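Local coordinates for protein biliverdin reductase (Synechocystis sp., PDB 5B3T) that probably reduces the open-chain tetrapyrrole biliverdin with NAD(P)H as hydride donor, a step of the heme degradation pathway, at residues V16-T21 and A52-T57; R27-F32 and S38-F43; R61-W66 and I70-I75; I80-I83 and A89-E92. All blocks are in the same frame, centred on the assembly; numbering follows the deposited sequence.

All four contacts lie in the NAD-binding Rossmann domain. Contacts 1, 2 and 4 are buried, while contact 3 is only partly so. Contacts 1 and 2 share one sheet through neighbouring strands 14-19 and 38-44, and the rings of Phe54 and Phe43 meet between them. Contact 1 is apolar and ends beside the NADP(+) site. Contact 2 adds a serine hydroxyl bond near the C-terminal end of its helix. Contact 3, at the edge of the domain, has one helical backbone bond across it and a carboxylate that caps its own turn. Contact 4 is aliphatic packing against helix 87-96, close to the cofactor residue His87. Contacts 3 and 4 touch where Trp66 reaches Ile90.

Contact 1: residues V16-T21 and A52-T57; sequences VGIVGT and AKFADT
The backbones come nearest at Thr21 and Phe54, with their CA atoms 6.2 Å apart, where the chain has just left strand 14-19 and faces helix 48-58. Phe54 carries the contact. Its CG is anti to the backbone N (chi1 -166°), which sends the ring from the helix toward the strand end. Thr21 meets the root of this side chain with its methyl: Thr21 CG2 is 3.7 Å from Phe54 CB and 3.8 Å from Phe54 CG. The two side chains run at a slant to each other. With Thr21 CG2 anti to the carbonyl carbon, the methyl is the branch that meets Phe54. Gly20 O lies over one face of the ring, displaced toward the rim, with Phe54 CE2 at 4.3 Å. Ile18 comes in at the edge, where its CD1 is 4.3 Å from Phe54 CZ. No hydrogen bond crosses between the segments. The rings of Phe43 and Phe58 also meet Phe54. A CB at Gly20 would press on Val19 O at these backbone angles. Asn50 and Asn46 lie close to the Thr21 side chain; all three bind NADP(+) in this protein, though the site holds no cofactor here. The arrangement is that of the first strand and its glycine-rich turn in a Rossmann fold, consistent with a GxGxxA dinucleotide-binding motif that begins at Gly20.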
loop_
_atom_site.group_PDB
_atom_site.type_symbol
_atom_site.label_atom_id
_atom_site.label_comp_id
_atom_site.label_asym_id
_atom_site.label_seq_id
_atom_site.Cartn_x
_atom_site.Cartn_y
_atom_site.Cartn_z
ATOM N N VAL A 16 12.233 -15.514 -8.326
ATOM C CA VAL A 16 11.583 -14.237 -8.062
ATOM C C VAL A 16 12.421 -13.106 -8.635
ATOM O O VAL A 16 13.646 -13.080 -8.472
ATOM C CB VAL A 16 11.361 -14.029 -6.549
ATOM C CG1 VAL A 16 10.631 -12.717 -6.287
ATOM C CG2 VAL A 16 10.595 -15.202 -5.959
ATOM N N GLY A 17 11.757 -12.180 -9.307
ATOM C CA GLY A 17 12.343 -10.893 -9.653
ATOM C C GLY A 17 11.598 -9.796 -8.924
ATOM O O GLY A 17 10.366 -9.811 -8.859
ATOM N N ILE A 18 12.345 -8.847 -8.366
ATOM C CA ILE A 18 11.784 -7.796 -7.526
ATOM C C ILE A 18 11.925 -6.466 -8.251
ATOM O O ILE A 18 13.041 -6.030 -8.554
ATOM C CB ILE A 18 12.469 -7.751 -6.152
ATOM C CG1 ILE A 18 12.177 -9.033 -5.371
ATOM C CG2 ILE A 18 12.020 -6.527 -5.376
ATOM C CD1 ILE A 18 12.766 -9.045 -3.981
ATOM N N VAL A 19 10.802 -5.814 -8.521
ATOM C CA VAL A 19 10.795 -4.487 -9.126
ATOM C C VAL A 19 10.626 -3.489 -7.986
ATOM O O VAL A 19 9.518 -3.276 -7.487
ATOM C CB VAL A 19 9.696 -4.344 -10.182
ATOM C CG1 VAL A 19 9.745 -2.962 -10.808
ATOM C CG2 VAL A 19 9.845 -5.416 -11.247
ATOM N N GLY A 20 11.731 -2.877 -7.567
ATOM C CA GLY A 20 11.716 -1.974 -6.434
ATOM C C GLY A 20 12.810 -2.287 -5.438
ATOM O O GLY A 20 13.313 -3.413 -5.388
ATOM N N THR A 21 13.195 -1.289 -4.639
ATOM C CA THR A 21 14.281 -1.460 -3.683
ATOM C C THR A 21 13.954 -0.875 -2.314
ATOM O O THR A 21 14.839 -0.836 -1.450
ATOM C CB THR A 21 15.574 -0.822 -4.212
ATOM O OG1 THR A 21 15.329 0.552 -4.537
ATOM C CG2 THR A 21 16.071 -1.546 -5.454
ATOM N N ALA A 52 22.305 0.226 -5.851
ATOM C CA ALA A 52 23.595 -0.301 -5.421
ATOM C C ALA A 52 23.502 -0.922 -4.033
ATOM O O ALA A 52 24.039 -2.009 -3.791
ATOM C CB ALA A 52 24.646 0.808 -5.447
ATOM N N LYS A 53 22.820 -0.243 -3.106
ATOM C CA LYS A 53 22.677 -0.778 -1.755
ATOM C C LYS A 53 21.913 -2.095 -1.762
ATOM O O LYS A 53 22.284 -3.041 -1.055
ATOM C CB LYS A 53 21.974 0.240 -0.857
ATOM C CG LYS A 53 22.738 1.538 -0.650
ATOM C CD LYS A 53 22.207 2.300 0.557
ATOM C CE LYS A 53 20.774 2.760 0.338
ATOM N NZ LYS A 53 20.568 4.168 0.779
ATOM N N PHE A 54 20.840 -2.174 -2.555
ATOM C CA PHE A 54 20.042 -3.393 -2.614
ATOM C C PHE A 54 20.853 -4.556 -3.171
ATOM O O PHE A 54 20.804 -5.670 -2.638
ATOM C CB PHE A 54 18.792 -3.149 -3.460
ATOM C CG PHE A 54 17.739 -4.211 -3.319
ATOM C CD1 PHE A 54 17.778 -5.357 -4.097
ATOM C CD2 PHE A 54 16.702 -4.055 -2.415
ATOM C CE1 PHE A 54 16.806 -6.332 -3.970
ATOM C CE2 PHE A 54 15.727 -5.024 -2.283
ATOM C CZ PHE A 54 15.780 -6.166 -3.063
ATOM N N ALA A 55 21.609 -4.311 -4.244
ATOM C CA ALA A 55 22.459 -5.354 -4.810
ATOM C C ALA A 55 23.478 -5.847 -3.792
ATOM O O ALA A 55 23.766 -7.047 -3.721
ATOM C CB ALA A 55 23.162 -4.833 -6.063
ATOM N N ASP A 56 24.030 -4.934 -2.989
ATOM C CA ASP A 56 25.033 -5.319 -2.000
ATOM C C ASP A 56 24.406 -6.124 -0.868
ATOM O O ASP A 56 24.937 -7.166 -0.466
ATOM C CB ASP A 56 25.731 -4.074 -1.453
ATOM C CG ASP A 56 27.038 -4.396 -0.757
ATOM O OD1 ASP A 56 27.970 -4.873 -1.438
ATOM O OD2 ASP A 56 27.135 -4.171 0.468
ATOM N N THR A 57 23.275 -5.651 -0.338
ATOM C CA THR A 57 22.615 -6.357 0.756
ATOM C C THR A 57 22.244 -7.778 0.354
ATOM O O THR A 57 22.434 -8.720 1.131
ATOM C CB THR A 57 21.365 -5.595 1.200
ATOM O OG1 THR A 57 21.734 -4.291 1.665
ATOM C CG2 THR A 57 20.639 -6.349 2.312
#

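Contact 2: residues R27-F32 and S38-F43; sequences RRAEVF and SQLVSF
The edge of the Phe32 ring meets Ser38: OG lies in the ring plane, 3.5 Å from Phe32 CD1. No atom of 38-43 covers either face. The other flat group, the Arg27 guanidinium, also works through its edge. Its NH1 is 3.1 Å from Glu30 OE1, on the syn lone pair, in a salt bridge one turn along the same helix. The one hydrogen bond between the segments runs from Ser38 OG to Phe32 O, at 2.6 Å. The hydroxyl lies in the carbonyl plane, on a lone pair. A chi1 of 52° tucks Ser38 OG between its own backbone N and carbonyl carbon, and this turns it to the helix. With an alanine here, Phe32 O would probably lose this hydroxyl donor, and the ring edge would keep CB but lose its closer contact with OG. Farther along, Leu40 CD2 rests on Ala29 CB at 4.0 Å. Ile18 touches both of these side chains from strand 14-19. The axes of the two segments are 8.1 Å apart at closest approach. This is the return half of the first beta-alpha-beta crossover. Between these two segments one hydroxyl bond near the turn satisfies Phe32 O, and beyond it the contact is apolar, at Ala29 and Leu40.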
loop_
_atom_site.group_PDB
_atom_site.type_symbol
_atom_site.label_atom_id
_atom_site.label_comp_id
_atom_site.label_asym_id
_atom_site.label_seq_id
_atom_site.Cartn_x
_atom_site.Cartn_y
_atom_site.Cartn_z
ATOM N N ARG A 27 11.811 -6.359 2.616
ATOM C CA ARG A 27 11.175 -7.379 3.447
ATOM C C ARG A 27 10.852 -8.630 2.639
ATOM O O ARG A 27 11.069 -9.752 3.110
ATOM C CB ARG A 27 9.907 -6.821 4.093
ATOM C CG ARG A 27 10.159 -5.710 5.096
ATOM C CD ARG A 27 11.179 -6.148 6.128
ATOM N NE ARG A 27 11.264 -5.223 7.252
ATOM C CZ ARG A 27 12.279 -5.190 8.110
ATOM N NH1 ARG A 27 13.299 -6.023 7.955
ATOM N NH2 ARG A 27 12.282 -4.320 9.110
ATOM N N ARG A 28 10.326 -8.456 1.425
ATOM C CA ARG A 28 10.056 -9.604 0.564
ATOM C C ARG A 28 11.346 -10.335 0.216
ATOM O O ARG A 28 11.402 -11.571 0.248
ATOM C CB ARG A 28 9.340 -9.150 -0.709
ATOM C CG ARG A 28 7.984 -8.499 -0.485
ATOM C CD ARG A 28 6.893 -9.514 -0.200
ATOM N NE ARG A 28 5.575 -8.884 -0.195
ATOM C CZ ARG A 28 4.439 -9.527 0.051
ATOM N NH1 ARG A 28 4.452 -10.827 0.314
ATOM N NH2 ARG A 28 3.286 -8.870 0.032
ATOM N N ALA A 29 12.398 -9.582 -0.121
ATOM C CA ALA A 29 13.668 -10.197 -0.489
ATOM C C ALA A 29 14.242 -11.015 0.660
ATOM O O ALA A 29 14.797 -12.098 0.444
ATOM C CB ALA A 29 14.666 -9.124 -0.926
ATOM N N GLU A 30 14.114 -10.511 1.890
ATOM C CA GLU A 30 14.648 -11.231 3.042
ATOM C C GLU A 30 13.998 -12.603 3.190
ATOM O O GLU A 30 14.685 -13.598 3.448
ATOM C CB GLU A 30 14.463 -10.399 4.312
ATOM C CG GLU A 30 15.350 -9.161 4.377
ATOM C CD GLU A 30 14.989 -8.231 5.522
ATOM O OE1 GLU A 30 13.873 -8.354 6.070
ATOM O OE2 GLU A 30 15.825 -7.373 5.874
ATOM N N VAL A 31 12.679 -12.682 3.009
ATOM C CA VAL A 31 11.982 -13.949 3.205
ATOM C C VAL A 31 12.162 -14.870 2.003
ATOM O O VAL A 31 12.307 -16.087 2.160
ATOM C CB VAL A 31 10.494 -13.692 3.513
ATOM C CG1 VAL A 31 9.750 -15.010 3.691
ATOM C CG2 VAL A 31 10.351 -12.821 4.757
ATOM N N PHE A 32 12.149 -14.314 0.789
ATOM C CA PHE A 32 12.343 -15.135 -0.404
ATOM C C PHE A 32 13.690 -15.843 -0.379
ATOM O O PHE A 32 13.793 -17.012 -0.770
ATOM C CB PHE A 32 12.214 -14.280 -1.665
ATOM C CG PHE A 32 10.800 -14.044 -2.094
ATOM C CD1 PHE A 32 9.902 -15.091 -2.146
ATOM C CD2 PHE A 32 10.371 -12.776 -2.449
ATOM C CE1 PHE A 32 8.599 -14.886 -2.544
ATOM C CE2 PHE A 32 9.066 -12.565 -2.847
ATOM C CZ PHE A 32 8.180 -13.620 -2.895
ATOM N N SER A 38 12.000 -20.821 -2.473
ATOM C CA SER A 38 12.115 -19.702 -3.397
ATOM C C SER A 38 13.574 -19.300 -3.555
ATOM O O SER A 38 14.439 -19.660 -2.749
ATOM C CB SER A 38 11.277 -18.504 -2.933
ATOM O OG SER A 38 11.561 -18.172 -1.585
ATOM N N GLN A 39 13.830 -18.531 -4.612
ATOM C CA GLN A 39 15.171 -18.082 -4.970
ATOM C C GLN A 39 15.066 -16.699 -5.595
ATOM O O GLN A 39 14.325 -16.512 -6.565
ATOM C CB GLN A 39 15.831 -19.063 -5.944
ATOM C CG GLN A 39 17.219 -18.661 -6.410
ATOM C CD GLN A 39 18.269 -18.816 -5.329
ATOM O OE1 GLN A 39 18.178 -19.705 -4.483
ATOM N NE2 GLN A 39 19.278 -17.953 -5.355
ATOM N N LEU A 40 15.799 -15.735 -5.044
ATOM C CA LEU A 40 15.838 -14.388 -5.599
ATOM C C LEU A 40 16.835 -14.356 -6.754
ATOM O O LEU A 40 18.023 -14.635 -6.564
ATOM C CB LEU A 40 16.215 -13.379 -4.514
ATOM C CG LEU A 40 16.452 -11.918 -4.901
ATOM C CD1 LEU A 40 15.246 -11.338 -5.618
ATOM C CD2 LEU A 40 16.792 -11.090 -3.667
ATOM N N VAL A 41 16.353 -14.026 -7.948
ATOM C CA VAL A 41 17.162 -14.093 -9.162
ATOM C C VAL A 41 17.618 -12.712 -9.619
ATOM O O VAL A 41 18.791 -12.516 -9.938
ATOM C CB VAL A 41 16.388 -14.824 -10.280
ATOM C CG1 VAL A 41 17.107 -14.669 -11.615
ATOM C CG2 VAL A 41 16.199 -16.290 -9.925
ATOM N N SER A 42 16.708 -11.742 -9.673
ATOM C CA SER A 42 17.055 -10.420 -10.177
ATOM C C SER A 42 16.219 -9.364 -9.469
ATOM O O SER A 42 15.275 -9.671 -8.736
ATOM C CB SER A 42 16.861 -10.328 -11.695
ATOM O OG SER A 42 15.513 -10.571 -12.053
ATOM N N PHE A 43 16.584 -8.105 -9.694
ATOM C CA PHE A 43 15.802 -6.983 -9.198
ATOM C C PHE A 43 16.059 -5.778 -10.092
ATOM O O PHE A 43 16.993 -5.762 -10.897
ATOM C CB PHE A 43 16.125 -6.663 -7.734
ATOM C CG PHE A 43 17.335 -5.794 -7.557
ATOM C CD1 PHE A 43 18.606 -6.342 -7.596
ATOM C CD2 PHE A 43 17.205 -4.430 -7.351
ATOM C CE1 PHE A 43 19.724 -5.546 -7.434
ATOM C CE2 PHE A 43 18.320 -3.628 -7.190
ATOM C CZ PHE A 43 19.580 -4.187 -7.230
#

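Contact 3: residues R61-W66 and I70-I75; sequences RPQQSW and INDPEI
Trp66 and Ile70 are the first and last residues of a one-turn helix that lies on the way from helix 48-58 to strand 77-80 of the Rossmann fold. Ile70 N gives a hydrogen bond to Trp66 O, 3.0 Å long and fairly straight at 163°. The Ile70 side chain closes around the same oxygen: its CG1 is 3.4 Å and its CG2 3.5 Å from Trp66 O. This follows from chi1 of 61°, which folds CG1 in between the backbone N and the carbonyl carbon. Ile70 CG1 also reaches the edge of the Trp66 indole, 4.3 Å from CE3. Farther from the helix, Gln63 and Asp72 cross at about a right angle, with amide and carboxylate planes 81° apart. Gln63 NE2 stays 3.7 Å from Asp72 OD2, so the pair is in contact without a hydrogen bond.

Further out, Ser65 caps the start of the helix, with OG bonded to Ala68 N. Trp44 meets the Trp66 rings edge-to-face. Lys99 NZ bonds to Asp72 O and Ile75 O, at the two ends of a type I turn. That turn has a weak bond from Ile75 N to Asp72 O. A leucine in place of Asp72 would have no carboxylate, and would probably leave Glu74 N without its acceptor and the turn less firmly set. Asp72 forms an Asx turn here: Glu74 N meets its OD1 at 2.8 Å, from above the carboxylate plane.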
loop_
_atom_site.group_PDB
_atom_site.type_symbol
_atom_site.label_atom_id
_atom_site.label_comp_id
_atom_site.label_asym_id
_atom_site.label_seq_id
_atom_site.Cartn_x
_atom_site.Cartn_y
_atom_site.Cartn_z
ATOM N N ARG A 61 22.280 -9.537 -8.948
ATOM C CA ARG A 61 22.663 -8.459 -9.849
ATOM C C ARG A 61 21.430 -7.740 -10.388
ATOM O O ARG A 61 20.398 -8.371 -10.632
ATOM C CB ARG A 61 23.490 -8.992 -11.010
ATOM C CG ARG A 61 24.924 -9.316 -10.637
ATOM C CD ARG A 61 25.756 -9.705 -11.852
ATOM N NE ARG A 61 25.306 -10.950 -12.472
ATOM C CZ ARG A 61 24.479 -11.021 -13.513
ATOM N NH1 ARG A 61 24.003 -9.914 -14.068
ATOM N NH2 ARG A 61 24.131 -12.204 -14.002
ATOM N N PRO A 62 21.519 -6.428 -10.583
ATOM C CA PRO A 62 20.361 -5.673 -11.071
ATOM C C PRO A 62 20.153 -5.832 -12.570
ATOM O O PRO A 62 21.106 -5.957 -13.344
ATOM C CB PRO A 62 20.719 -4.224 -10.719
ATOM C CG PRO A 62 22.213 -4.205 -10.747
ATOM C CD PRO A 62 22.648 -5.548 -10.228
ATOM N N GLN A 63 18.885 -5.838 -12.969
ATOM C CA GLN A 63 18.525 -5.674 -14.369
ATOM C C GLN A 63 18.466 -4.187 -14.705
ATOM O O GLN A 63 18.084 -3.359 -13.874
ATOM C CB GLN A 63 17.179 -6.336 -14.667
ATOM C CG GLN A 63 17.221 -7.856 -14.760
ATOM C CD GLN A 63 17.369 -8.350 -16.187
ATOM O OE1 GLN A 63 17.802 -7.611 -17.071
ATOM N NE2 GLN A 63 16.996 -9.603 -16.421
ATOM N N GLN A 64 18.860 -3.851 -15.934
ATOM C CA GLN A 64 18.945 -2.444 -16.314
ATOM C C GLN A 64 17.571 -1.818 -16.523
ATOM O O GLN A 64 17.412 -0.606 -16.339
ATOM C CB GLN A 64 19.806 -2.290 -17.572
ATOM C CG GLN A 64 19.323 -3.087 -18.776
ATOM C CD GLN A 64 18.477 -2.256 -19.721
ATOM O OE1 GLN A 64 18.343 -1.045 -19.549
ATOM N NE2 GLN A 64 17.907 -2.903 -20.733
ATOM N N SER A 65 16.572 -2.616 -16.899
ATOM C CA SER A 65 15.201 -2.150 -17.043
ATOM C C SER A 65 14.261 -3.166 -16.411
ATOM O O SER A 65 14.561 -4.363 -16.370
ATOM C CB SER A 65 14.826 -1.941 -18.518
ATOM O OG SER A 65 14.795 -3.173 -19.218
ATOM N N TRP A 66 13.119 -2.688 -15.909
ATOM C CA TRP A 66 12.138 -3.631 -15.386
ATOM C C TRP A 66 11.478 -4.423 -16.508
ATOM O O TRP A 66 11.066 -5.568 -16.294
ATOM C CB TRP A 66 11.088 -2.918 -14.523
ATOM C CG TRP A 66 10.226 -1.886 -15.205
ATOM C CD1 TRP A 66 10.355 -0.529 -15.124
ATOM C CD2 TRP A 66 9.073 -2.128 -16.024
ATOM N NE1 TRP A 66 9.369 0.086 -15.857
ATOM C CE2 TRP A 66 8.570 -0.873 -16.420
ATOM C CE3 TRP A 66 8.425 -3.285 -16.470
ATOM C CZ2 TRP A 66 7.450 -0.742 -17.240
ATOM C CZ3 TRP A 66 7.316 -3.153 -17.285
ATOM C CH2 TRP A 66 6.839 -1.891 -17.661
ATOM N N ILE A 70 10.922 -8.519 -16.234
ATOM C CA ILE A 70 9.669 -9.261 -16.304
ATOM C C ILE A 70 9.634 -10.214 -17.493
ATOM O O ILE A 70 8.814 -11.140 -17.512
ATOM C CB ILE A 70 8.468 -8.295 -16.336
ATOM C CG1 ILE A 70 8.524 -7.392 -17.570
ATOM C CG2 ILE A 70 8.415 -7.461 -15.059
ATOM C CD1 ILE A 70 7.479 -7.729 -18.616
ATOM N N ASN A 71 10.503 -10.021 -18.484
ATOM C CA ASN A 71 10.575 -10.917 -19.631
ATOM C C ASN A 71 11.655 -11.984 -19.488
ATOM O O ASN A 71 11.837 -12.787 -20.410
ATOM C CB ASN A 71 10.810 -10.116 -20.918
ATOM C CG ASN A 71 9.560 -9.400 -21.397
ATOM O OD1 ASN A 71 8.672 -10.010 -21.994
ATOM N ND2 ASN A 71 9.488 -8.099 -21.147
ATOM N N ASP A 72 12.368 -12.013 -18.368
ATOM C CA ASP A 72 13.400 -13.021 -18.134
ATOM C C ASP A 72 12.755 -14.398 -18.024
ATOM O O ASP A 72 11.880 -14.596 -17.169
ATOM C CB ASP A 72 14.177 -12.682 -16.858
ATOM C CG ASP A 72 15.380 -13.592 -16.625
ATOM O OD1 ASP A 72 15.458 -14.689 -17.218
ATOM O OD2 ASP A 72 16.260 -13.201 -15.831
ATOM N N PRO A 73 13.142 -15.370 -18.857
ATOM C CA PRO A 73 12.553 -16.715 -18.747
ATOM C C PRO A 73 12.974 -17.478 -17.501
ATOM O O PRO A 73 12.353 -18.504 -17.195
ATOM C CB PRO A 73 13.044 -17.420 -20.020
ATOM C CG PRO A 73 14.252 -16.660 -20.439
ATOM C CD PRO A 73 14.011 -15.239 -20.037
ATOM N N GLU A 74 14.001 -17.027 -16.778
ATOM C CA GLU A 74 14.373 -17.652 -15.514
ATOM C C GLU A 74 13.718 -16.973 -14.317
ATOM O O GLU A 74 14.293 -16.953 -13.221
ATOM C CB GLU A 74 15.895 -17.674 -15.360
ATOM C CG GLU A 74 16.668 -18.058 -16.632
ATOM C CD GLU A 74 16.382 -19.472 -17.145
ATOM O OE1 GLU A 74 15.594 -20.216 -16.524
ATOM O OE2 GLU A 74 16.962 -19.843 -18.188
ATOM N N ILE A 75 12.526 -16.412 -14.510
ATOM C CA ILE A 75 11.728 -15.808 -13.450
ATOM C C ILE A 75 10.342 -16.430 -13.498
ATOM O O ILE A 75 9.752 -16.555 -14.577
ATOM C CB ILE A 75 11.629 -14.278 -13.605
ATOM C CG1 ILE A 75 12.998 -13.629 -13.452
ATOM C CG2 ILE A 75 10.680 -13.697 -12.570
ATOM C CD1 ILE A 75 13.620 -13.897 -12.126
#

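Contact 4: residues I80-I83 and A89-E92; sequences IATI and AIAE
Ile80 lays its CD1 methyl against helix 87-96, 3.6 Å from Ile90 CG2 and 4.0 Å from Ala91 CB. The same methyl is 3.6 Å from Ala91 N, so it rests on the helix backbone as well as on side chains. Ile80 and Ile90 point in opposite directions and slide past each other. This brings Ile80 CG1 to 3.9 Å from Ile90 CG2. The Ile80 chain is extended at its end (chi2 175°), and that carries CD1 as far as the helix. Thr82 touches the other branch of Ile90: its CG2 is 4.0 Å from Ile90 CD1. Thr82 OG1 is turned anti to the backbone N (chi1 -178°), which leaves the methyl to face the isoleucine.

Val19 of strand 14-19 touches both Thr82 and Ile90, and Val101 and Leu103 of strand 100-104 touch Ile80. Strand 77-80 and the helix that follows it are thus packed together in the Rossmann domain. No hydrogen bond joins 80-83 to 89-92. Between these segments the fit is apolar, made by methyl and methylene groups, and not directional. A polar tie from this loop to the helix comes instead from the bond between Thr82 N and NE2 in the side chain of His87, which belongs to the NADP(+) site.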
loop_
_atom_site.group_PDB
_atom_site.type_symbol
_atom_site.label_atom_id
_atom_site.label_comp_id
_atom_site.label_asym_id
_atom_site.label_seq_id
_atom_site.Cartn_x
_atom_site.Cartn_y
_atom_site.Cartn_z
ATOM N N ILE A 80 6.263 -6.437 -7.181
ATOM C CA ILE A 80 6.200 -5.046 -7.614
ATOM C C ILE A 80 5.998 -4.169 -6.385
ATOM O O ILE A 80 4.966 -4.260 -5.708
ATOM C CB ILE A 80 5.075 -4.821 -8.635
ATOM C CG1 ILE A 80 5.233 -5.772 -9.822
ATOM C CG2 ILE A 80 5.078 -3.374 -9.116
ATOM C CD1 ILE A 80 4.093 -5.690 -10.815
ATOM N N ALA A 81 6.983 -3.306 -6.103
ATOM C CA ALA A 81 6.918 -2.366 -4.982
ATOM C C ALA A 81 7.830 -1.188 -5.334
ATOM O O ALA A 81 8.947 -1.057 -4.829
ATOM C CB ALA A 81 7.329 -3.014 -3.660
ATOM N N THR A 82 7.303 -0.278 -6.211
ATOM C CA THR A 82 8.150 0.764 -6.770
ATOM C C THR A 82 7.357 2.062 -6.904
ATOM O O THR A 82 6.466 2.342 -6.090
ATOM C CB THR A 82 8.732 0.282 -8.119
ATOM O OG1 THR A 82 9.603 1.275 -8.676
ATOM C CG2 THR A 82 7.623 -0.048 -9.126
ATOM N N ILE A 83 7.711 2.872 -7.901
ATOM C CA ILE A 83 7.040 4.145 -8.148
ATOM C C ILE A 83 5.546 3.924 -8.366
ATOM O O ILE A 83 5.148 3.050 -9.147
ATOM C CB ILE A 83 7.691 4.828 -9.363
ATOM C CG1 ILE A 83 9.147 5.205 -9.044
ATOM C CG2 ILE A 83 6.888 6.017 -9.806
ATOM C CD1 ILE A 83 9.969 5.629 -10.272
ATOM N N ALA A 89 1.042 -0.728 -15.009
ATOM C CA ALA A 89 1.684 -1.078 -16.273
ATOM C C ALA A 89 2.642 -2.250 -16.105
ATOM O O ALA A 89 2.722 -3.126 -16.976
ATOM C CB ALA A 89 2.419 0.137 -16.844
ATOM N N ILE A 90 3.381 -2.286 -14.995
ATOM C CA ILE A 90 4.302 -3.394 -14.760
ATOM C C ILE A 90 3.530 -4.685 -14.512
ATOM O O ILE A 90 3.920 -5.757 -14.988
ATOM C CB ILE A 90 5.252 -3.066 -13.594
ATOM C CG1 ILE A 90 6.095 -1.832 -13.920
ATOM C CG2 ILE A 90 6.172 -4.240 -13.305
ATOM C CD1 ILE A 90 7.051 -1.440 -12.811
ATOM N N ALA A 91 2.421 -4.602 -13.774
ATOM C CA ALA A 91 1.619 -5.794 -13.511
ATOM C C ALA A 91 1.045 -6.373 -14.799
ATOM O O ALA A 91 1.061 -7.593 -14.996
ATOM C CB ALA A 91 0.499 -5.464 -12.527
ATOM N N GLU A 92 0.528 -5.519 -15.685
ATOM C CA GLU A 92 -0.010 -6.015 -16.948
ATOM C C GLU A 92 1.079 -6.652 -17.799
ATOM O O GLU A 92 0.870 -7.717 -18.392
ATOM C CB GLU A 92 -0.693 -4.886 -17.722
ATOM C CG GLU A 92 -1.183 -5.322 -19.096
ATOM C CD GLU A 92 -2.025 -4.273 -19.792
ATOM O OE1 GLU A 92 -1.769 -3.068 -19.593
ATOM O OE2 GLU A 92 -2.944 -4.657 -20.544
#